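Local coordinates for ATP-binding protein (Mycobacterium tuberculosis, PDB 5UKV) that forms the dimerization and phosphoacceptor (DHp) domain of the sensor kinase PhoR, which probably transfers phosphate from ATP to a histidine in two-component signalling, at residues 36-40 with 41-45. The protein carries 1 engineered substitution. Residues are numbered along the deposited sequence; the frame is centred on the assembly and turned at random.
Sequences AELYR and QGAAR. With PEG (di(hydroxyethyl)ether), chain G.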
ATOM      1  N   ALA A  36      15.821  -0.832  -3.523  1.00 23.74           N
ATOM      2  CA  ALA A  36      16.101   0.165  -4.565  1.00 24.46           C
ATOM      3  C   ALA A  36      17.115   1.180  -4.174  1.00 26.06           C
ATOM      4  O   ALA A  36      17.978   1.538  -4.956  1.00 27.48           O
ATOM      5  CB  ALA A  36      14.803   0.842  -5.024  1.00 23.90           C
ATOM      6  N   GLU A  37      17.149   1.580  -2.911  1.00 27.19           N
ATOM      7  CA  GLU A  37      18.220   2.474  -2.454  1.00 28.96           C
ATOM      8  C   GLU A  37      19.560   1.809  -2.500  1.00 27.65           C
ATOM      9  O   GLU A  37      20.526   2.458  -2.833  1.00 27.54           O
ATOM     10  CB  GLU A  37      17.945   2.946  -0.999  1.00 34.36           C
ATOM     11  CG  GLU A  37      19.018   3.782  -0.331  1.00 40.98           C
ATOM     12  CD  GLU A  37      19.179   5.157  -0.941  1.00 53.08           C
ATOM     13  OE1 GLU A  37      18.292   5.644  -1.715  1.00 53.95           O
ATOM     14  OE2 GLU A  37      20.230   5.768  -0.619  1.00 64.84           O
ATOM     15  N   LEU A  38      19.622   0.522  -2.240  1.00 26.78           N
ATOM     16  CA  LEU A  38      20.904  -0.233  -2.306  1.00 28.85           C
ATOM     17  C   LEU A  38      21.498  -0.138  -3.677  1.00 23.95           C
ATOM     18  O   LEU A  38      22.687   0.191  -3.871  1.00 24.24           O
ATOM     19  CB  LEU A  38      20.750  -1.663  -1.845  1.00 31.92           C
ATOM     20  CG  LEU A  38      21.877  -2.404  -1.213  1.00 41.68           C
ATOM     21  CD1 LEU A  38      22.313  -1.700   0.062  1.00 46.73           C
ATOM     22  CD2 LEU A  38      21.455  -3.792  -0.752  1.00 46.19           C
ATOM     23  N   TYR A  39      20.642  -0.329  -4.652  1.00 22.95           N
ATOM     24  CA  TYR A  39      21.026  -0.117  -5.990  1.00 23.08           C
ATOM     25  C   TYR A  39      21.482   1.320  -6.299  1.00 22.63           C
ATOM     26  O   TYR A  39      22.495   1.541  -6.922  1.00 22.39           O
ATOM     27  CB  TYR A  39      19.831  -0.424  -6.890  1.00 27.65           C
ATOM     28  CG  TYR A  39      20.196  -0.280  -8.373  1.00 28.00           C
ATOM     29  CD1 TYR A  39      20.122   0.965  -9.025  1.00 29.81           C
ATOM     30  CD2 TYR A  39      20.655  -1.434  -9.116  1.00 31.18           C
ATOM     31  CE1 TYR A  39      20.505   1.142 -10.314  1.00 28.03           C
ATOM     32  CE2 TYR A  39      21.012  -1.280 -10.465  1.00 32.40           C
ATOM     33  CZ  TYR A  39      20.926  -0.001 -11.075  1.00 35.20           C
ATOM     34  OH  TYR A  39      21.295   0.172 -12.428  1.00 35.71           O
ATOM     35  N   ARG A  40      20.735   2.313  -5.903  1.00 24.21           N
ATOM     36  CA  ARG A  40      21.179   3.648  -6.169  1.00 28.93           C
ATOM     37  C   ARG A  40      22.518   3.967  -5.502  1.00 29.27           C
ATOM     38  O   ARG A  40      23.296   4.702  -6.045  1.00 29.09           O
ATOM     39  CB  ARG A  40      20.138   4.615  -5.610  1.00 32.64           C
ATOM     40  CG  ARG A  40      20.532   6.090  -5.592  1.00 36.54           C
ATOM     41  CD  ARG A  40      19.311   6.887  -5.032  1.00 43.79           C
ATOM     42  NE  ARG A  40      18.382   7.153  -6.130  1.00 48.31           N
ATOM     43  CZ  ARG A  40      18.608   8.045  -7.106  1.00 61.70           C
ATOM     44  NH1 ARG A  40      19.729   8.797  -7.116  1.00 69.27           N
ATOM     45  NH2 ARG A  40      17.701   8.230  -8.072  1.00 66.54           N
ATOM     46  N   GLN A  41      22.798   3.434  -4.323  1.00 30.86           N
ATOM     47  CA  GLN A  41      24.105   3.637  -3.671  1.00 32.72           C
ATOM     48  C   GLN A  41      25.286   2.924  -4.376  1.00 34.80           C
ATOM     49  O   GLN A  41      26.389   3.046  -3.932  1.00 34.47           O
ATOM     50  CB  GLN A  41      24.027   3.133  -2.223  1.00 36.48           C
ATOM     51  CG  GLN A  41      23.053   3.946  -1.380  1.00 43.37           C
ATOM     52  CD  GLN A  41      23.476   5.374  -1.216  1.00 44.86           C
ATOM     53  OE1 GLN A  41      24.655   5.702  -1.351  1.00 53.41           O
ATOM     54  NE2 GLN A  41      22.553   6.212  -0.881  1.00 47.11           N
ATOM     55  N   GLY A  42      25.063   2.185  -5.461  1.00 30.48           N
ATOM     56  CA  GLY A  42      26.132   1.438  -6.150  1.00 32.18           C
ATOM     57  C   GLY A  42      26.446   0.084  -5.483  1.00 31.16           C
ATOM     58  O   GLY A  42      27.408  -0.586  -5.871  1.00 31.51           O
ATOM     59  N   ALA A  43      25.650  -0.306  -4.486  1.00 27.17           N
ATOM     60  CA  ALA A  43      25.952  -1.506  -3.709  1.00 29.54           C
ATOM     61  C   ALA A  43      25.413  -2.827  -4.318  1.00 28.78           C
ATOM     62  O   ALA A  43      25.658  -3.862  -3.720  1.00 26.58           O
ATOM     63  CB  ALA A  43      25.528  -1.336  -2.252  1.00 28.63           C
ATOM     64  N   ALA A  44      24.729  -2.816  -5.476  1.00 27.30           N
ATOM     65  CA  ALA A  44      24.066  -4.076  -5.972  1.00 29.12           C
ATOM     66  C   ALA A  44      24.977  -4.758  -6.948  1.00 32.23           C
ATOM     67  O   ALA A  44      25.431  -4.141  -7.912  1.00 36.91           O
ATOM     68  CB  ALA A  44      22.693  -3.899  -6.577  1.00 30.35           C
ATOM     69  N   ARG A  45      25.402  -5.969  -6.619  1.00 32.72           N
ATOM     70  CA  ARG A  45      26.243  -6.770  -7.556  1.00 34.63           C
ATOM     71  C   ARG A  45      25.215  -7.591  -8.406  1.00 33.01           C
ATOM     72  O   ARG A  45      25.173  -7.488  -9.612  1.00 41.23           O
ATOM     73  CB  ARG A  45      27.237  -7.774  -6.879  1.00 35.07           C
ATOM     74  CG  ARG A  45      28.063  -7.392  -5.666  1.00 42.13           C
ATOM     75  CD  ARG A  45      28.902  -8.536  -5.019  1.00 40.85           C
ATOM     76  NE  ARG A  45      30.155  -7.935  -4.674  1.00 45.63           N
ATOM     77  CZ  ARG A  45      31.174  -7.869  -5.511  1.00 52.79           C
ATOM     78  NH1 ARG A  45      32.248  -7.191  -5.167  1.00 53.70           N
ATOM     79  NH2 ARG A  45      31.131  -8.496  -6.704  1.00 55.15           N
TER
HETATM   80  C1  PEG G 405      24.901   3.448 -10.503  1.00 56.77           C
HETATM   81  O1  PEG G 405      24.146   4.186  -9.554  1.00 56.23           O
HETATM   82  C2  PEG G 405      24.335   2.034 -10.583  1.00 58.12           C
HETATM   83  O2  PEG G 405      24.791   1.295  -9.432  1.00 52.92           O
HETATM   84  C3  PEG G 405      25.295  -0.033  -9.627  1.00 44.04           C
HETATM   85  C4  PEG G 405      24.381  -1.037  -8.921  1.00 40.72           C
HETATM   86  O4  PEG G 405      24.133  -0.727  -7.532  1.00 33.00           O
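Leu-38 and Ala-43 meet where helix 2-40 ends: CG of Leu-38 lies 3.9 Å from CB of Ala-43, beside the backbone bond from Ala-43 N to Leu-38 O (3.1 Å). Inside that bond, Gly-42 N donates to Tyr-39 O at 3.0 Å, arriving well above the carbonyl plane. With the positive phi of Gly-42 (82°), these two bonds back into the last turn define a Schellman motif. The preceding helical bond, Gln-41 N to Glu-37 O, is accompanied by a side-chain bond one turn apart: Gln-41 NE2 donates to Glu-37 OE2 almost straight (167° at the hydrogen), although the 2.4 Å separation makes the modelled distance doubtful. CG of Glu-37 stands anti to its backbone nitrogen, that of Gln-41 anti to its carbonyl carbon; both chains bend at chi2, and the carboxylate and amide planes are turned 52° apart. On another side of the helix end, Ala-44 CB approaches the Tyr-39 ring obliquely, 4.1 Å from CD2. A di(hydroxyethyl)ether molecule, probably from the crystallisation liquor, places C4 3.6 Å above the plane of that ring, toward the rim, while its O4 donates to Tyr-39 O and accepts from Ala-44 N (3.0 Å). Tyr-39 also packs on Val-47 and Leu-50 of helix 47-71, and Arg-40 NE forms a salt bridge with Glu-55 of the second subunit. The arrangement is a Schellman C-terminal cap with glycine at C', opening the hairpin loop of this dimeric DHp bundle.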